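Local atomic coordinates of carboxylic ester hydrolase (Aspergillus niger, PDB entry 7K4O), a protein that hydrolyses ester bonds as a tannin acyl hydrolase (tannase) of the serine esterase type, and probably releases gallic acid from tannins. Residues Ser13-Ala18 and Val35-Val40; Asp242-Glu247 and Lys301-Ala306; Asn246-Ala251 and Gln326-Phe331. One frame throughout, in Å; residues are numbered along the deposited sequence.

Overall arrangement
Contact 1 comes first along the chain and joins helix 12-18 to strand 28-47, an outermost strand of the large mixed sheet of this alpha/beta-hydrolase. Contacts 2 and 3 follow far downstream and start from one helix, 238-252, sharing N246 and E247: contact 2 takes this helix to helix 300-310, contact 3 to the loop after that helix. Their centres are about 9 Å apart, and they touch where V245 and A306 meet F331. Centre to centre, contact 1 lies about 56 Å from contact 2 and 51 Å from contact 3, across the chain's centre, which places the two packing regions on opposite sides of the molecule, too far apart to touch.

Contact 1: residues Ser13-Ala18 and Val35-Val40; sequences SIVKAA and VTTEVV. With NA (sodium ion), chain R; NAG (2-acetamido-2-deoxy-beta-D-glucopyranose), chain C.
V35 packs against both V15 and K16 of the helix. Its two methyls divide the work: CG1 stands 3.9 Å from CG1 of V15, whereas CG2 faces the aliphatic part of K16, with K16 CG 3.8 Å away. Beyond CG the lysine chain is extended, and its CE also passes V35 CB at 4.1 Å, so hydrocarbon rather than the ammonium makes the touch. T36 turns its side chain from the helix, and its OG1 hydrogen-bonds T61 OG1 on strand 50-66. T37 faces the helix again and does two jobs. The T37 and V15 side chains run alongside each other in opposing senses, and their CG2 methyls meet at 3.6 Å, while T37 OG1, set between the backbone N and the carbonyl carbon by chi1 of 58°, binds sodium at 2.6 Å. T37 O is a second ligand, also 2.6 Å from the sodium ion, so the residue chelates the metal; three waters join it, one of them accepting a bond from T37 N. T37 OG1 also hydrogen-bonds D12 OD1. Past T37 the strand leaves the helix, and E38 OE2 binds a zinc ion. The segment axes approach to 8.5 Å at 134°, with V60 and F62 of strand 50-66 adding to the apolar layer: a short N-terminal helix packed on the edge strand of the alpha/beta-hydrolase sheet.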
# COMPACT_ATOMS: atom_id res chain seq x y z
N SER A 13 12.56 26.97 -21.94
CA SER A 13 13.33 26.63 -23.15
C SER A 13 14.09 25.32 -22.96
O SER A 13 14.07 24.48 -23.89
CB SER A 13 14.22 27.78 -23.53
OG SER A 13 13.40 28.82 -24.04
N ILE A 14 14.75 25.17 -21.81
CA ILE A 14 15.58 23.95 -21.54
C ILE A 14 14.65 22.73 -21.47
O ILE A 14 14.94 21.69 -22.10
CB ILE A 14 16.41 24.12 -20.26
CG1 ILE A 14 17.52 25.15 -20.49
CG2 ILE A 14 16.92 22.78 -19.79
CD1 ILE A 14 18.66 24.67 -21.38
N VAL A 15 13.54 22.86 -20.79
CA VAL A 15 12.64 21.68 -20.61
C VAL A 15 11.94 21.36 -21.92
O VAL A 15 11.86 20.17 -22.32
CB VAL A 15 11.66 21.92 -19.46
CG1 VAL A 15 10.57 20.87 -19.45
CG2 VAL A 15 12.39 21.94 -18.16
N LYS A 16 11.47 22.36 -22.66
CA LYS A 16 10.80 22.07 -23.93
C LYS A 16 11.76 21.36 -24.89
O LYS A 16 11.34 20.41 -25.58
CB LYS A 16 10.32 23.37 -24.59
CG LYS A 16 9.04 23.92 -24.03
CD LYS A 16 8.66 25.26 -24.66
CE LYS A 16 7.52 25.92 -23.93
NZ LYS A 16 7.07 27.12 -24.69
N ALA A 17 13.04 21.74 -24.89
CA ALA A 17 14.02 21.15 -25.81
C ALA A 17 14.33 19.71 -25.37
O ALA A 17 14.74 18.94 -26.24
CB ALA A 17 15.29 21.98 -25.88
N ALA A 18 14.12 19.34 -24.10
CA ALA A 18 14.46 17.99 -23.60
C ALA A 18 13.24 17.04 -23.67
O ALA A 18 13.39 15.82 -23.46
CB ALA A 18 14.91 18.10 -22.17
N VAL A 35 4.32 23.54 -21.08
CA VAL A 35 5.43 23.47 -20.08
C VAL A 35 5.38 24.64 -19.10
O VAL A 35 5.27 25.82 -19.57
CB VAL A 35 6.81 23.38 -20.75
CG1 VAL A 35 7.90 23.63 -19.73
CG2 VAL A 35 6.98 22.00 -21.41
N THR A 36 5.49 24.34 -17.82
CA THR A 36 5.75 25.29 -16.73
C THR A 36 7.04 24.86 -16.04
O THR A 36 7.28 23.64 -15.91
CB THR A 36 4.61 25.38 -15.71
OG1 THR A 36 4.48 24.14 -14.99
CG2 THR A 36 3.29 25.74 -16.37
N THR A 37 7.81 25.82 -15.58
CA THR A 37 9.04 25.57 -14.78
C THR A 37 9.05 26.56 -13.63
O THR A 37 8.68 27.73 -13.83
CB THR A 37 10.33 25.66 -15.60
OG1 THR A 37 10.41 26.96 -16.19
CG2 THR A 37 10.39 24.60 -16.69
N GLU A 38 9.48 26.10 -12.51
CA GLU A 38 9.56 26.92 -11.29
C GLU A 38 10.69 26.43 -10.40
O GLU A 38 10.72 25.27 -9.97
CB GLU A 38 8.24 26.84 -10.58
CG GLU A 38 8.28 27.60 -9.33
CD GLU A 38 6.98 27.57 -8.56
OE1 GLU A 38 6.14 26.68 -8.77
OE2 GLU A 38 6.88 28.45 -7.74
N VAL A 39 11.64 27.31 -10.07
CA VAL A 39 12.67 27.03 -9.06
C VAL A 39 12.09 27.00 -7.66
O VAL A 39 11.39 27.96 -7.28
CB VAL A 39 13.85 28.02 -9.13
CG1 VAL A 39 14.81 27.79 -8.00
CG2 VAL A 39 14.54 27.94 -10.47
N VAL A 40 12.39 25.97 -6.91
CA VAL A 40 12.07 25.85 -5.46
C VAL A 40 13.36 25.73 -4.69
O VAL A 40 14.16 24.82 -4.97
CB VAL A 40 11.15 24.67 -5.15
CG1 VAL A 40 10.86 24.56 -3.67
CG2 VAL A 40 9.89 24.79 -5.99
NA NA R . 9.60 29.38 -15.67
C1 NAG C . 4.51 23.19 -9.44
C2 NAG C . 3.85 23.73 -8.17
C3 NAG C . 2.33 23.63 -8.37
C4 NAG C . 1.93 24.31 -9.60
C5 NAG C . 2.71 23.80 -10.81
C6 NAG C . 2.43 24.48 -12.10
C7 NAG C . 5.23 23.48 -6.17
C8 NAG C . 5.47 22.67 -5.01
N2 NAG C . 4.23 23.01 -7.00
O3 NAG C . 1.71 24.16 -7.22
O4 NAG C . 0.57 23.95 -9.85
O5 NAG C . 4.11 23.92 -10.55
O6 NAG C . 2.51 25.91 -12.05
O7 NAG C . 5.87 24.47 -6.45
O HOH W 1 7.05 28.48 -16.48
O HOH W 2 10.91 29.84 -17.96
O HOH W 3 11.70 28.90 -14.05

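Contact 2: residues Asp242-Glu247 and Lys301-Ala306; sequences DKIVNE and KGIEVA. With NAG (2-acetamido-2-deoxy-beta-D-glucopyranose), chain G.
I244 is the close, buried part of this contact, reaching from helix 238-252 to helix 300-310 with one methyl group. Its CD1 lies 4.0 Å from A306 CB. I303 CG1 is 4.4 Å from the same I244 CD1, and the carbonyl oxygen G302 O is 4.2 Å from I244 CD1. CG1 is anti to the carbonyl carbon, and chi2 of 164° extends the chain so that CD1 is the atom that arrives. G302 and A306, one helical turn apart, offer little side-chain bulk where the methyl lands. Around this patch the backbones stay well separated, the segment axes 11.2 Å apart and crossing at -71°.

The face of helix 238-252 turned away from helix 300-310 carries sugar. N246 ND2 is covalently joined to C1 of an N-acetylglucosamine, whose N2 donates to D242 OD2 at 2.7 Å through a bent bond (N-H...O 132°). That bond probably helps to hold the sugar beside the helix. Between these segments the meeting is essentially van der Waals, a methyl set on a methyl, a methylene and one backbone carbonyl, with no polar bond between them; the polar bond made by D242 serves the sugar, on the face turned from I303 and A306.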
# COMPACT_ATOMS: atom_id res chain seq x y z
N ASP A 242 -11.95 -1.37 21.06
CA ASP A 242 -10.64 -0.75 21.39
C ASP A 242 -10.07 -1.40 22.66
O ASP A 242 -8.85 -1.63 22.73
CB ASP A 242 -10.73 0.76 21.52
CG ASP A 242 -9.35 1.38 21.68
OD1 ASP A 242 -8.43 1.03 20.88
OD2 ASP A 242 -9.19 2.18 22.61
N LYS A 243 -10.93 -1.74 23.62
CA LYS A 243 -10.47 -2.46 24.83
C LYS A 243 -9.94 -3.84 24.46
O LYS A 243 -8.88 -4.26 24.96
CB LYS A 243 -11.63 -2.54 25.85
CG LYS A 243 -11.29 -3.30 27.13
CD LYS A 243 -10.05 -2.84 27.83
CE LYS A 243 -10.17 -1.44 28.39
NZ LYS A 243 -9.34 -1.26 29.61
N ILE A 244 -10.60 -4.53 23.54
CA ILE A 244 -10.11 -5.86 23.12
C ILE A 244 -8.72 -5.68 22.49
O ILE A 244 -7.82 -6.52 22.76
CB ILE A 244 -11.13 -6.52 22.17
CG1 ILE A 244 -12.36 -6.99 22.95
CG2 ILE A 244 -10.52 -7.68 21.42
CD1 ILE A 244 -13.57 -7.29 22.08
N VAL A 245 -8.56 -4.68 21.62
CA VAL A 245 -7.22 -4.48 20.98
C VAL A 245 -6.16 -4.23 22.08
O VAL A 245 -5.10 -4.85 22.05
CB VAL A 245 -7.29 -3.31 19.99
CG1 VAL A 245 -5.90 -2.88 19.53
CG2 VAL A 245 -8.19 -3.67 18.81
N ASN A 246 -6.43 -3.30 23.00
CA ASN A 246 -5.49 -2.94 24.10
C ASN A 246 -5.14 -4.19 24.90
O ASN A 246 -3.96 -4.39 25.18
CB ASN A 246 -6.02 -1.82 25.00
CG ASN A 246 -5.89 -0.44 24.38
OD1 ASN A 246 -5.31 -0.30 23.29
ND2 ASN A 246 -6.44 0.58 25.03
N GLU A 247 -6.11 -5.04 25.26
CA GLU A 247 -5.81 -6.28 26.03
C GLU A 247 -5.07 -7.32 25.20
O GLU A 247 -4.32 -8.14 25.79
CB GLU A 247 -7.11 -6.89 26.57
CG GLU A 247 -7.73 -6.02 27.65
CD GLU A 247 -6.85 -5.93 28.89
OE1 GLU A 247 -6.31 -6.97 29.34
OE2 GLU A 247 -6.68 -4.84 29.38
N LYS A 301 -21.09 -11.01 23.46
CA LYS A 301 -21.50 -10.73 22.06
C LYS A 301 -20.39 -9.92 21.39
O LYS A 301 -20.17 -10.16 20.20
CB LYS A 301 -22.80 -9.94 22.00
CG LYS A 301 -24.07 -10.74 22.21
CD LYS A 301 -25.27 -9.81 22.37
CE LYS A 301 -26.56 -10.47 22.81
NZ LYS A 301 -27.18 -11.19 21.68
N GLY A 302 -19.75 -9.00 22.10
CA GLY A 302 -18.64 -8.18 21.56
C GLY A 302 -17.47 -9.07 21.20
O GLY A 302 -16.89 -8.92 20.09
N ILE A 303 -17.14 -10.00 22.07
CA ILE A 303 -16.08 -11.01 21.81
C ILE A 303 -16.49 -11.87 20.61
O ILE A 303 -15.63 -12.20 19.79
CB ILE A 303 -15.79 -11.82 23.08
CG1 ILE A 303 -15.00 -10.96 24.05
CG2 ILE A 303 -15.09 -13.12 22.75
CD1 ILE A 303 -14.91 -11.54 25.42
N GLU A 304 -17.75 -12.29 20.52
CA GLU A 304 -18.19 -13.15 19.40
C GLU A 304 -18.01 -12.38 18.07
O GLU A 304 -17.50 -12.97 17.11
CB GLU A 304 -19.65 -13.58 19.58
CG GLU A 304 -20.10 -14.63 18.58
CD GLU A 304 -21.57 -15.01 18.70
OE1 GLU A 304 -22.40 -14.17 19.18
OE2 GLU A 304 -21.91 -16.11 18.25
N VAL A 305 -18.41 -11.12 18.02
CA VAL A 305 -18.24 -10.27 16.82
C VAL A 305 -16.73 -10.20 16.53
O VAL A 305 -16.34 -10.44 15.36
CB VAL A 305 -18.86 -8.89 16.98
CG1 VAL A 305 -18.35 -7.92 15.92
CG2 VAL A 305 -20.39 -9.00 16.92
N ALA A 306 -15.91 -9.93 17.54
CA ALA A 306 -14.47 -9.69 17.31
C ALA A 306 -13.87 -10.97 16.78
O ALA A 306 -13.03 -10.92 15.86
CB ALA A 306 -13.76 -9.20 18.54
C1 NAG G . -6.44 1.99 24.59
C2 NAG G . -7.27 2.97 25.43
C3 NAG G . -7.13 4.43 25.02
C4 NAG G . -5.66 4.72 25.14
C5 NAG G . -4.87 3.74 24.29
C6 NAG G . -3.38 4.00 24.43
C7 NAG G . -9.40 1.99 26.14
C8 NAG G . -10.80 1.68 25.70
N2 NAG G . -8.67 2.65 25.25
O3 NAG G . -8.02 5.21 25.82
O4 NAG G . -5.53 6.01 24.61
O5 NAG G . -5.07 2.39 24.64
O6 NAG G . -2.68 3.09 23.60
O7 NAG G . -8.95 1.68 27.22

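Contact 3: residues Asn246-Ala251 and Gln326-Phe331; sequences NETIAA and QPTAAF. With NAG (2-acetamido-2-deoxy-beta-D-glucopyranose), chain G.
T248 and I249 on helix 238-252 pack against a type II beta turn, Q326 to A329, whose corner residues P327 and T328 make the contact. The central atom is T328 CG2: it lies 4.0 Å from T248 CG2 and 4.1 Å from I249 CG1, filling the angle between two successive helix side chains. I249 and T328 cross at about a right angle, whereas T248 meets its partners obliquely. The same T248 methyl also reaches P327 CB at 4.1 Å. With OG1 beside the backbone N (chi1 -57°), T248 CG2 takes the position anti to that N, which presents it to the turn; OG1 hydrogen-bonds I244 O one turn back along the helix.

Around this first shell, C269 of helix 266-272 touches both T248 and P327, while W261 packs on I249. I249 lies near the calcium site, its side chain about 8 Å from the ion, and is not one of its ligands. F331, farther along the loop, sits between helices 238-252 and 300-310, touching V245 and A306. The turn itself is closed by A329 N bonding to Q326 O at 3.2 Å, and T328 takes the positive phi, 91°, of its third position. Within it, T328 OG1 donates to P327 O at 2.6 Å, in the carbonyl plane and on a lone pair, with a C=O...OG1 angle of 110°.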
# COMPACT_ATOMS: atom_id res chain seq x y z
N ASN A 246 -6.43 -3.30 23.00
CA ASN A 246 -5.49 -2.94 24.10
C ASN A 246 -5.14 -4.19 24.90
O ASN A 246 -3.96 -4.39 25.18
CB ASN A 246 -6.02 -1.82 25.00
CG ASN A 246 -5.89 -0.44 24.38
OD1 ASN A 246 -5.31 -0.30 23.29
ND2 ASN A 246 -6.44 0.58 25.03
N GLU A 247 -6.11 -5.04 25.26
CA GLU A 247 -5.81 -6.28 26.03
C GLU A 247 -5.07 -7.32 25.20
O GLU A 247 -4.32 -8.14 25.79
CB GLU A 247 -7.11 -6.89 26.57
CG GLU A 247 -7.73 -6.02 27.65
CD GLU A 247 -6.85 -5.93 28.89
OE1 GLU A 247 -6.31 -6.97 29.34
OE2 GLU A 247 -6.68 -4.84 29.38
N THR A 248 -5.29 -7.33 23.86
CA THR A 248 -4.53 -8.24 22.97
C THR A 248 -3.07 -7.77 22.96
O THR A 248 -2.18 -8.62 23.05
CB THR A 248 -5.20 -8.31 21.59
OG1 THR A 248 -6.57 -8.72 21.75
CG2 THR A 248 -4.47 -9.24 20.66
N ILE A 249 -2.84 -6.47 22.87
CA ILE A 249 -1.44 -5.93 22.88
C ILE A 249 -0.79 -6.35 24.21
O ILE A 249 0.35 -6.89 24.20
CB ILE A 249 -1.42 -4.42 22.66
CG1 ILE A 249 -1.83 -4.05 21.23
CG2 ILE A 249 -0.04 -3.89 23.01
CD1 ILE A 249 -2.11 -2.59 21.03
N ALA A 250 -1.50 -6.18 25.33
CA ALA A 250 -0.94 -6.50 26.67
C ALA A 250 -0.58 -7.98 26.74
O ALA A 250 0.51 -8.33 27.24
CB ALA A 250 -1.92 -6.10 27.76
N ALA A 251 -1.42 -8.85 26.19
CA ALA A 251 -1.24 -10.31 26.31
C ALA A 251 -0.15 -10.80 25.35
O ALA A 251 0.42 -11.85 25.62
CB ALA A 251 -2.54 -11.04 26.08
N GLN A 326 -4.78 -8.76 11.12
CA GLN A 326 -4.12 -9.49 12.23
C GLN A 326 -4.70 -9.04 13.57
O GLN A 326 -5.18 -7.93 13.73
CB GLN A 326 -2.62 -9.20 12.24
CG GLN A 326 -1.85 -9.85 11.09
CD GLN A 326 -1.97 -11.35 11.05
OE1 GLN A 326 -2.78 -11.91 10.30
NE2 GLN A 326 -1.16 -12.03 11.86
N PRO A 327 -4.62 -9.91 14.60
CA PRO A 327 -4.80 -9.42 15.98
C PRO A 327 -3.87 -8.22 16.23
O PRO A 327 -2.77 -8.20 15.68
CB PRO A 327 -4.41 -10.63 16.83
CG PRO A 327 -4.65 -11.81 15.94
CD PRO A 327 -4.31 -11.34 14.52
N THR A 328 -4.35 -7.22 16.98
CA THR A 328 -3.73 -5.92 17.38
C THR A 328 -4.08 -4.83 16.37
O THR A 328 -3.95 -3.68 16.71
CB THR A 328 -2.22 -5.95 17.65
OG1 THR A 328 -1.44 -6.14 16.47
CG2 THR A 328 -1.79 -7.08 18.54
N ALA A 329 -4.59 -5.17 15.17
CA ALA A 329 -5.11 -4.13 14.26
C ALA A 329 -6.40 -3.54 14.81
O ALA A 329 -7.26 -4.33 15.31
CB ALA A 329 -5.30 -4.69 12.85
N ALA A 330 -6.56 -2.23 14.71
CA ALA A 330 -7.79 -1.53 15.13
C ALA A 330 -8.99 -2.08 14.35
O ALA A 330 -8.87 -2.49 13.19
CB ALA A 330 -7.65 -0.07 14.94
N PHE A 331 -10.16 -2.07 14.99
CA PHE A 331 -11.42 -2.51 14.35
C PHE A 331 -12.07 -1.35 13.60
O PHE A 331 -13.24 -0.97 13.89
CB PHE A 331 -12.35 -3.10 15.43
CG PHE A 331 -11.97 -4.47 15.90
CD1 PHE A 331 -11.07 -4.65 16.94
CD2 PHE A 331 -12.52 -5.59 15.32
CE1 PHE A 331 -10.70 -5.91 17.35
CE2 PHE A 331 -12.16 -6.86 15.74
CZ PHE A 331 -11.25 -7.02 16.76
C1 NAG G . -6.44 1.99 24.59
C2 NAG G . -7.27 2.97 25.43
C3 NAG G . -7.13 4.43 25.02
C4 NAG G . -5.66 4.72 25.14
C5 NAG G . -4.87 3.74 24.29
C6 NAG G . -3.38 4.00 24.43
C7 NAG G . -9.40 1.99 26.14
C8 NAG G . -10.80 1.68 25.70
N2 NAG G . -8.67 2.65 25.25
O3 NAG G . -8.02 5.21 25.82
O4 NAG G . -5.53 6.01 24.61
O5 NAG G . -5.07 2.39 24.64
O6 NAG G . -2.68 3.09 23.60
O7 NAG G . -8.95 1.68 27.22